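Local atomic coordinates of rubber oxygenase (Streptomyces sp., PDB entry 5O1M), a protein that catalyses the oxidative cleavage of poly(cis-1,4-isoprene) rubber by adding oxygen to its double bonds, using one non-covalently bound b-type heme. Residues P1-S6 with N252-Q257; A285-P290 with E349-F354; P314-L319 with P341-T346. One frame throughout, in Å; residues are numbered along the deposited sequence.

In the fold
The chain is built of helices without strands, and the three contacts lie in two regions. Interaction 1 lays the N-terminal segment 1-6 against helix 248-258. Its centre is about 35 Å from that of interaction 2 and about 36 Å from that of interaction 3. Interactions 2 and 3 are neighbours, with centres about 13 Å apart. They share helix 342-360 and touch where Pro290 O packs on Leu316 CD2. Along the chain interaction 1 closes first. Interaction 2 then opens at 285 and spans both segments of interaction 3 before it closes at 354. The last long helix is thus held at two successive places by preceding parts of the chain.

Interaction 1 of 3, residues P1-S6 with N252-Q257; sequences PLWTWS and NAQSKQ
Trp5 carries most of the non-polar contact, bringing its six-membered ring up to the aliphatic parts of Gln254 and Gln257. Its CZ3 atom lies 3.3 Å from Gln257 CB, which comes to the ring edge near the ring plane. The ring also meets the Gln254 chain, too closely in the model for the exact spacing to be relied on. The two cross at about a right angle. Trp5 CG sits between its own backbone N and carbonyl carbon (chi1 49°), which turns the indole toward the helix. With an alanine in place of Trp5, the aliphatic parts of both glutamines would probably lose their cover, and the Trp3 ring would lose the indole over its centre.

The two indoles also meet within the N-terminal segment. Trp5 CZ2 lies over the centre of one Trp3 face, 3.6 Å above its plane.

The amide end of Gln254 lies beside Trp3. The Gln254 chain is extended, with CG anti to the backbone N (chi1 -178°), and reaches past Trp5. Gln254 OE1 approaches Trp3 CH2 to 3.1 Å, with the ring and amide planes 50° apart. The polar partner of this buried oxygen is His201 NE2, to which it is hydrogen-bonded. No hydrogen bond joins the two segments themselves.

A backbone bond shapes the N-terminal segment. Trp3 N donates to Pro1 O over 2.6 Å, closing a gamma turn around Leu2, which has a positive phi. The side chain of Leu2 is about 9 Å from the heme.

The loop leading to helix 29-37 therefore begins against the side of helix 248-258. Trp3 and Trp5 also touch Val258 of that helix. Helix 193-213 borders the contact, its Met197 touching both Trp3 and Gln254.

Interaction 2 of 3, residues A285-P290 with E349-F354; sequences AGLTRP and EALRKF
Leu287 packs against Ala350 and Phe354, and its side chain can be followed outward from the backbone. Leu287 CB is directed toward helix 342-360 and lies 4.2 Å from Ala350 CB. CG stands anti to the backbone N (chi1 -153°), and from it the two methyls diverge. Leu287 CD1 packs on the methyl of Ala350, 3.6 Å from its CB. Leu287 CD2 goes to the next turn and meets Phe354 CB at 3.6 Å. It also touches Leu351 CD2, more loosely.

Ala285 brings the backbone in close. Ala285 O receives a CA-H...O contact from Ala350 CA at 3.3 Å. Ala285 CB lies 3.8 Å from Lys353 CB. Gly286 has a positive phi (77°), a backbone shape that glycine takes up easily.

Beyond the apolar patch, Glu349 is gripped within its own helix. Arg352 binds it side-on, with NE to OE1 and NH1 to OE2, both in the guanidinium plane. Lys353 NZ reaches Glu349 OE2 at 2.7 Å on the anti side, so that oxygen takes two donors. All three donors sit tilted out of the carboxylate plane.

Residues 285-288 lie in the turn between helix 267-282 and helix 289-300, with Thr288 at the N-cap of the latter. Leu287 touches Val280 and Ile292 of these helices. Helix 96-111 also borders the contact, its Leu105 meeting Leu351 and Phe354.

Interaction 3 of 3, residues P314-L319 with P341-T346; sequences PVLERL and PAVLWT
Leu319 and Pro341 mark the nearest approach of the two backbones, their CA atoms 7.5 Å apart. Both segments are largely helical, and they run almost at right angles, with a signed crossing angle of -85°. The axes of these short segments come no closer than 11.1 Å, so side chains bridge the gap. Pro341 lies in the loop just before the second helix. Pro341 O accepts a hydrogen bond from Leu344 N at 3.0 Å, in the first turn.

Leu319 is the main side chain of the contact. Its CG stands anti to the carbonyl carbon and beside the backbone N (chi1 -69°), and its two methyls reach different partners. Leu319 CD2 rests on the proline ring, 3.7 Å from Pro341 CG. The two side chains meet at a slant. Leu319 CD1 faces Val343 CG1 at 4.3 Å. One turn earlier, Leu316 CD1 lies 4.5 Å from Val343 CG2, a looser contact. The two branches of Val343 thus meet leucines one turn apart on the same helix.

Leu344 approaches the backbone instead. Leu344 CD2 lies 3.7 Å from Leu319 O, a carbonyl that is hydrogen-bonded to Thr322 OG1 of its own helix. Pro341 and Leu344 also touch Ala323, and Trp345 touches Leu327 and Arg331. The contact therefore continues along helix 314-331. Leu316 also packs on Ala294 of helix 289-300.

These two successive long helices meet here near the surface, away from the heme site. Between the segments there is neither hydrogen bond nor salt bridge. The contact is made mainly by methyl and ring carbons, with one carbonyl, so its geometry probably depends more on apolar fit than on directional bonds.

Interaction 1 of 3, residues P1-S6 with N252-Q257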
loop_
_atom_site.group_PDB
_atom_site.type_symbol
_atom_site.label_atom_id
_atom_site.label_comp_id
_atom_site.label_asym_id
_atom_site.label_seq_id
_atom_site.Cartn_x
_atom_site.Cartn_y
_atom_site.Cartn_z
ATOM N N PRO A 1 11.602 -11.002 14.237
ATOM C CA PRO A 1 10.397 -11.182 15.033
ATOM C C PRO A 1 9.158 -11.222 14.147
ATOM O O PRO A 1 9.251 -11.679 13.015
ATOM C CB PRO A 1 10.376 -9.948 15.950
ATOM C CG PRO A 1 11.740 -9.390 15.904
ATOM C CD PRO A 1 12.275 -9.737 14.559
ATOM N N LEU A 2 8.007 -10.824 14.676
ATOM C CA LEU A 2 6.736 -10.834 13.954
ATOM C C LEU A 2 6.267 -12.252 13.433
ATOM O O LEU A 2 5.371 -12.836 14.005
ATOM C CB LEU A 2 6.722 -9.708 12.891
ATOM C CG LEU A 2 7.148 -8.210 13.032
ATOM C CD1 LEU A 2 8.042 -7.813 14.208
ATOM C CD2 LEU A 2 7.643 -7.556 11.742
ATOM N N TRP A 3 6.943 -12.786 12.413
ATOM C CA TRP A 3 6.764 -14.044 11.651
ATOM C C TRP A 3 7.248 -15.430 12.200
ATOM O O TRP A 3 8.454 -15.694 12.308
ATOM C CB TRP A 3 7.581 -13.762 10.380
ATOM C CG TRP A 3 7.230 -14.446 9.122
ATOM C CD1 TRP A 3 7.468 -15.724 8.808
ATOM C CD2 TRP A 3 6.675 -13.849 7.978
ATOM N NE1 TRP A 3 7.058 -15.987 7.558
ATOM C CE2 TRP A 3 6.564 -14.839 7.015
ATOM C CE3 TRP A 3 6.246 -12.567 7.673
ATOM C CZ2 TRP A 3 6.027 -14.596 5.770
ATOM C CZ3 TRP A 3 5.717 -12.330 6.447
ATOM C CH2 TRP A 3 5.609 -13.328 5.515
ATOM N N THR A 4 6.341 -16.354 12.466
ATOM C CA THR A 4 6.806 -17.638 12.988
ATOM C C THR A 4 6.467 -18.914 12.246
ATOM O O THR A 4 6.483 -19.954 12.842
ATOM C CB THR A 4 6.423 -17.876 14.468
ATOM O OG1 THR A 4 5.029 -18.188 14.593
ATOM C CG2 THR A 4 6.778 -16.699 15.316
ATOM N N TRP A 5 6.203 -18.859 10.958
ATOM C CA TRP A 5 5.847 -20.076 10.250
ATOM C C TRP A 5 6.722 -20.354 9.069
ATOM O O TRP A 5 7.436 -19.507 8.607
ATOM C CB TRP A 5 4.428 -19.973 9.736
ATOM C CG TRP A 5 4.245 -18.700 9.042
ATOM C CD1 TRP A 5 4.517 -18.426 7.761
ATOM C CD2 TRP A 5 3.809 -17.496 9.635
ATOM N NE1 TRP A 5 4.248 -17.119 7.495
ATOM C CE2 TRP A 5 3.813 -16.526 8.644
ATOM C CE3 TRP A 5 3.383 -17.155 10.916
ATOM C CZ2 TRP A 5 3.426 -15.243 8.884
ATOM C CZ3 TRP A 5 3.013 -15.902 11.149
ATOM C CH2 TRP A 5 3.029 -14.946 10.139
ATOM N N SER A 6 6.626 -21.575 8.589
ATOM C CA SER A 6 7.324 -22.006 7.420
ATOM C C SER A 6 6.512 -21.553 6.212
ATOM O O SER A 6 5.334 -21.264 6.318
ATOM C CB SER A 6 7.442 -23.527 7.434
ATOM O OG SER A 6 6.412 -24.142 6.666
ATOM N N ASN A 252 -4.952 -14.394 5.539
ATOM C CA ASN A 252 -5.649 -14.014 6.742
ATOM C C ASN A 252 -4.920 -14.471 8.003
ATOM O O ASN A 252 -4.854 -13.699 8.970
ATOM C CB ASN A 252 -7.100 -14.503 6.742
ATOM C CG ASN A 252 -7.937 -13.766 5.725
ATOM O OD1 ASN A 252 -7.816 -12.547 5.556
ATOM N ND2 ASN A 252 -8.769 -14.482 5.043
ATOM N N ALA A 253 -4.347 -15.665 7.990
ATOM C CA ALA A 253 -3.666 -16.168 9.198
ATOM C C ALA A 253 -2.371 -15.396 9.458
ATOM O O ALA A 253 -2.096 -15.015 10.602
ATOM C CB ALA A 253 -3.369 -17.685 9.131
ATOM N N GLN A 254 -1.594 -15.180 8.393
ATOM C CA GLN A 254 -0.383 -14.433 8.456
ATOM C C GLN A 254 -0.629 -12.970 8.977
ATOM O O GLN A 254 0.080 -12.503 9.840
ATOM C CB GLN A 254 0.261 -14.507 7.089
ATOM C CG GLN A 254 1.593 -13.831 6.877
ATOM C CD GLN A 254 2.154 -14.049 5.467
ATOM O OE1 GLN A 254 2.614 -13.080 4.845
ATOM N NE2 GLN A 254 2.068 -15.302 4.924
ATOM N N SER A 255 -1.695 -12.316 8.561
ATOM C CA SER A 255 -1.987 -10.976 9.014
ATOM C C SER A 255 -2.276 -10.917 10.507
ATOM O O SER A 255 -1.839 -9.980 11.179
ATOM C CB SER A 255 -3.193 -10.433 8.242
ATOM O OG SER A 255 -3.482 -9.117 8.680
ATOM N N LYS A 256 -3.018 -11.906 11.031
ATOM C CA LYS A 256 -3.256 -11.991 12.496
ATOM C C LYS A 256 -1.973 -12.092 13.294
ATOM O O LYS A 256 -1.843 -11.476 14.336
ATOM C CB LYS A 256 -4.195 -13.147 12.854
ATOM C CG LYS A 256 -5.625 -12.719 12.912
ATOM C CD LYS A 256 -6.430 -13.748 13.678
ATOM C CE LYS A 256 -7.915 -13.531 13.388
ATOM N NZ LYS A 256 -8.703 -14.143 14.505
ATOM N N GLN A 257 -1.022 -12.820 12.774
ATOM C CA GLN A 257 0.304 -12.892 13.405
ATOM C C GLN A 257 1.359 -11.794 13.102
ATOM O O GLN A 257 2.239 -11.542 13.924
ATOM C CB GLN A 257 0.886 -14.275 13.106
ATOM C CG GLN A 257 0.617 -15.319 14.208
ATOM C CD GLN A 257 0.094 -16.671 13.699
ATOM O OE1 GLN A 257 -0.958 -16.735 13.027
ATOM N NE2 GLN A 257 0.807 -17.774 14.060
#

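Interaction 2 of 3, residues A285-P290 with E349-F354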
loop_
_atom_site.group_PDB
_atom_site.type_symbol
_atom_site.label_atom_id
_atom_site.label_comp_id
_atom_site.label_asym_id
_atom_site.label_seq_id
_atom_site.Cartn_x
_atom_site.Cartn_y
_atom_site.Cartn_z
ATOM N N ALA A 285 -13.465 17.976 -1.043
ATOM C CA ALA A 285 -14.243 16.764 -1.040
ATOM C C ALA A 285 -15.455 16.792 -0.080
ATOM O O ALA A 285 -16.337 15.933 -0.187
ATOM C CB ALA A 285 -13.341 15.557 -0.743
ATOM N N GLY A 286 -15.494 17.752 0.844
ATOM C CA GLY A 286 -16.497 17.809 1.903
ATOM C C GLY A 286 -16.180 16.814 3.005
ATOM O O GLY A 286 -17.033 16.490 3.801
ATOM N N LEU A 287 -14.947 16.338 3.043
ATOM C CA LEU A 287 -14.561 15.305 4.018
ATOM C C LEU A 287 -13.921 16.041 5.158
ATOM O O LEU A 287 -12.717 16.215 5.178
ATOM C CB LEU A 287 -13.636 14.236 3.392
ATOM C CG LEU A 287 -13.568 12.779 3.925
ATOM C CD1 LEU A 287 -14.932 12.156 4.261
ATOM C CD2 LEU A 287 -12.863 11.919 2.926
ATOM N N THR A 288 -14.744 16.454 6.115
ATOM C CA THR A 288 -14.291 17.157 7.322
ATOM C C THR A 288 -13.607 16.232 8.320
ATOM O O THR A 288 -13.787 15.062 8.303
ATOM C CB THR A 288 -15.510 17.726 8.049
ATOM O OG1 THR A 288 -16.338 16.602 8.453
ATOM C CG2 THR A 288 -16.314 18.651 7.186
ATOM N N ARG A 289 -12.879 16.791 9.260
ATOM C CA ARG A 289 -12.186 16.043 10.302
ATOM C C ARG A 289 -13.097 15.112 11.116
ATOM O O ARG A 289 -12.760 13.942 11.247
ATOM C CB ARG A 289 -11.394 17.023 11.233
ATOM C CG ARG A 289 -10.234 17.688 10.499
ATOM C CD ARG A 289 -9.390 18.606 11.357
ATOM N NE ARG A 289 -8.162 17.948 11.863
ATOM C CZ ARG A 289 -6.935 18.033 11.337
ATOM N NH1 ARG A 289 -6.683 18.751 10.251
ATOM N NH2 ARG A 289 -5.937 17.388 11.929
ATOM N N PRO A 290 -14.256 15.603 11.639
ATOM C CA PRO A 290 -15.281 14.696 12.252
ATOM C C PRO A 290 -15.683 13.482 11.384
ATOM O O PRO A 290 -15.676 12.397 11.916
ATOM C CB PRO A 290 -16.515 15.605 12.458
ATOM C CG PRO A 290 -16.024 16.968 12.435
ATOM C CD PRO A 290 -14.711 17.007 11.667
ATOM N N GLU A 349 -20.991 10.689 -0.493
ATOM C CA GLU A 349 -20.521 11.680 -1.495
ATOM C C GLU A 349 -19.107 12.207 -1.168
ATOM O O GLU A 349 -18.274 12.321 -2.079
ATOM C CB GLU A 349 -21.504 12.812 -1.621
ATOM C CG GLU A 349 -21.112 13.945 -2.564
ATOM C CD GLU A 349 -20.907 13.484 -4.043
ATOM O OE1 GLU A 349 -20.926 12.269 -4.369
ATOM O OE2 GLU A 349 -20.792 14.395 -4.893
ATOM N N ALA A 350 -18.827 12.464 0.133
ATOM C CA ALA A 350 -17.514 12.925 0.543
ATOM C C ALA A 350 -16.443 11.851 0.247
ATOM O O ALA A 350 -15.373 12.160 -0.327
ATOM C CB ALA A 350 -17.492 13.378 2.005
ATOM N N LEU A 351 -16.738 10.594 0.539
ATOM C CA LEU A 351 -15.850 9.518 0.128
ATOM C C LEU A 351 -15.611 9.444 -1.395
ATOM O O LEU A 351 -14.516 9.152 -1.812
ATOM C CB LEU A 351 -16.235 8.131 0.678
ATOM C CG LEU A 351 -16.233 8.084 2.221
ATOM C CD1 LEU A 351 -16.987 6.877 2.736
ATOM C CD2 LEU A 351 -14.819 8.165 2.799
ATOM N N ARG A 352 -16.633 9.596 -2.204
ATOM C CA ARG A 352 -16.487 9.498 -3.638
ATOM C C ARG A 352 -15.654 10.598 -4.114
ATOM O O ARG A 352 -14.775 10.336 -4.914
ATOM C CB ARG A 352 -17.811 9.639 -4.326
ATOM C CG ARG A 352 -17.810 9.369 -5.850
ATOM C CD ARG A 352 -19.108 9.802 -6.378
ATOM N NE ARG A 352 -19.330 11.254 -6.296
ATOM C CZ ARG A 352 -18.917 12.192 -7.170
ATOM N NH1 ARG A 352 -19.218 13.453 -7.050
ATOM N NH2 ARG A 352 -18.223 11.865 -8.163
ATOM N N LYS A 353 -15.878 11.846 -3.658
ATOM C CA LYS A 353 -14.997 12.924 -4.060
ATOM C C LYS A 353 -13.565 12.712 -3.612
ATOM O O LYS A 353 -12.661 13.052 -4.325
ATOM C CB LYS A 353 -15.523 14.262 -3.550
ATOM C CG LYS A 353 -16.747 14.772 -4.306
ATOM C CD LYS A 353 -17.099 16.137 -3.707
ATOM C CE LYS A 353 -18.067 16.943 -4.495
ATOM N NZ LYS A 353 -19.490 16.632 -4.141
ATOM N N PHE A 354 -13.367 12.121 -2.461
ATOM C CA PHE A 354 -12.065 11.850 -1.943
ATOM C C PHE A 354 -11.296 10.895 -2.853
ATOM O O PHE A 354 -10.182 11.154 -3.152
ATOM C CB PHE A 354 -12.180 11.210 -0.542
ATOM C CG PHE A 354 -10.920 10.569 -0.089
ATOM C CD1 PHE A 354 -9.836 11.352 0.257
ATOM C CD2 PHE A 354 -10.794 9.197 -0.062
ATOM C CE1 PHE A 354 -8.646 10.784 0.627
ATOM C CE2 PHE A 354 -9.609 8.606 0.330
ATOM C CZ PHE A 354 -8.524 9.396 0.669
#

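Interaction 3 of 3, residues P314-L319 with P341-T346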
loop_
_atom_site.group_PDB
_atom_site.type_symbol
_atom_site.label_atom_id
_atom_site.label_comp_id
_atom_site.label_asym_id
_atom_site.label_seq_id
_atom_site.Cartn_x
_atom_site.Cartn_y
_atom_site.Cartn_z
ATOM N N PRO A 314 -19.097 9.281 19.631
ATOM C CA PRO A 314 -19.943 8.084 19.709
ATOM C C PRO A 314 -21.215 8.181 18.846
ATOM O O PRO A 314 -21.649 7.209 18.333
ATOM C CB PRO A 314 -20.259 8.024 21.184
ATOM C CG PRO A 314 -19.042 8.630 21.839
ATOM C CD PRO A 314 -18.738 9.782 20.956
ATOM N N VAL A 315 -21.774 9.388 18.667
ATOM C CA VAL A 315 -23.020 9.499 17.947
ATOM C C VAL A 315 -22.798 9.161 16.470
ATOM O O VAL A 315 -23.320 8.209 15.954
ATOM C CB VAL A 315 -23.685 10.822 18.271
ATOM C CG1 VAL A 315 -24.776 11.158 17.280
ATOM C CG2 VAL A 315 -24.255 10.762 19.699
ATOM N N LEU A 316 -21.900 9.886 15.850
ATOM C CA LEU A 316 -21.528 9.696 14.444
ATOM C C LEU A 316 -21.062 8.281 14.111
ATOM O O LEU A 316 -21.520 7.679 13.129
ATOM C CB LEU A 316 -20.529 10.778 14.032
ATOM C CG LEU A 316 -20.414 11.118 12.522
ATOM C CD1 LEU A 316 -21.798 11.147 11.812
ATOM C CD2 LEU A 316 -19.621 12.427 12.301
ATOM N N GLU A 317 -20.230 7.689 14.958
ATOM C CA GLU A 317 -19.827 6.309 14.739
ATOM C C GLU A 317 -21.004 5.333 14.814
ATOM O O GLU A 317 -21.164 4.431 13.948
ATOM C CB GLU A 317 -18.703 5.909 15.697
ATOM C CG GLU A 317 -17.382 6.640 15.435
ATOM C CD GLU A 317 -16.329 6.322 16.455
ATOM O OE1 GLU A 317 -15.634 7.255 16.907
ATOM O OE2 GLU A 317 -16.195 5.158 16.881
ATOM N N ARG A 318 -21.862 5.491 15.822
ATOM C CA ARG A 318 -23.070 4.672 15.838
ATOM C C ARG A 318 -23.964 4.872 14.594
ATOM O O ARG A 318 -24.527 3.891 14.086
ATOM C CB ARG A 318 -23.933 4.900 17.066
ATOM C CG ARG A 318 -25.278 4.170 16.942
ATOM C CD ARG A 318 -25.831 3.688 18.254
ATOM N NE ARG A 318 -24.753 3.120 19.057
ATOM C CZ ARG A 318 -24.959 2.498 20.198
ATOM N NH1 ARG A 318 -23.909 2.034 20.886
ATOM N NH2 ARG A 318 -26.210 2.293 20.599
ATOM N N LEU A 319 -24.172 6.111 14.144
ATOM C CA LEU A 319 -24.989 6.297 12.917
ATOM C C LEU A 319 -24.364 5.536 11.740
ATOM O O LEU A 319 -25.062 4.895 10.970
ATOM C CB LEU A 319 -25.170 7.725 12.541
ATOM C CG LEU A 319 -26.016 8.650 13.392
ATOM C CD1 LEU A 319 -25.531 10.084 13.158
ATOM C CD2 LEU A 319 -27.507 8.569 13.126
ATOM N N PRO A 341 -30.232 7.599 7.820
ATOM C CA PRO A 341 -30.084 9.031 8.079
ATOM C C PRO A 341 -29.402 9.741 6.884
ATOM O O PRO A 341 -28.535 9.172 6.239
ATOM C CB PRO A 341 -29.204 9.066 9.353
ATOM C CG PRO A 341 -29.473 7.775 10.034
ATOM C CD PRO A 341 -29.561 6.786 8.850
ATOM N N ALA A 342 -29.791 10.973 6.623
ATOM C CA ALA A 342 -29.299 11.718 5.503
ATOM C C ALA A 342 -27.772 11.900 5.460
ATOM O O ALA A 342 -27.184 11.878 4.375
ATOM C CB ALA A 342 -30.013 13.040 5.390
ATOM N N VAL A 343 -27.143 11.949 6.629
ATOM C CA VAL A 343 -25.684 12.113 6.729
ATOM C C VAL A 343 -24.916 10.937 6.176
ATOM O O VAL A 343 -23.742 11.075 5.820
ATOM C CB VAL A 343 -25.223 12.390 8.188
ATOM C CG1 VAL A 343 -25.278 11.105 9.015
ATOM C CG2 VAL A 343 -23.824 12.966 8.286
ATOM N N LEU A 344 -25.547 9.750 6.045
ATOM C CA LEU A 344 -24.836 8.681 5.363
ATOM C C LEU A 344 -24.590 9.007 3.886
ATOM O O LEU A 344 -23.576 8.600 3.319
ATOM C CB LEU A 344 -25.571 7.350 5.481
ATOM C CG LEU A 344 -25.240 6.422 6.654
ATOM C CD1 LEU A 344 -23.861 5.853 6.427
ATOM C CD2 LEU A 344 -25.265 7.061 8.027
ATOM N N TRP A 345 -25.566 9.629 3.253
ATOM C CA TRP A 345 -25.429 9.968 1.821
ATOM C C TRP A 345 -24.344 11.056 1.700
ATOM O O TRP A 345 -23.606 11.045 0.721
ATOM C CB TRP A 345 -26.727 10.500 1.240
ATOM C CG TRP A 345 -27.866 9.547 1.362
ATOM C CD1 TRP A 345 -29.008 9.705 2.109
ATOM C CD2 TRP A 345 -27.971 8.272 0.743
ATOM N NE1 TRP A 345 -29.807 8.610 1.979
ATOM C CE2 TRP A 345 -29.216 7.715 1.135
ATOM C CE3 TRP A 345 -27.139 7.558 -0.102
ATOM C CZ2 TRP A 345 -29.677 6.484 0.691
ATOM C CZ3 TRP A 345 -27.555 6.277 -0.546
ATOM C CH2 TRP A 345 -28.855 5.762 -0.133
ATOM N N THR A 346 -24.276 11.973 2.682
ATOM C CA THR A 346 -23.255 13.018 2.733
ATOM C C THR A 346 -21.856 12.405 2.840
ATOM O O THR A 346 -20.930 12.771 2.111
ATOM C CB THR A 346 -23.457 13.926 3.933
ATOM O OG1 THR A 346 -24.734 14.581 3.841
ATOM C CG2 THR A 346 -22.354 15.028 3.935
#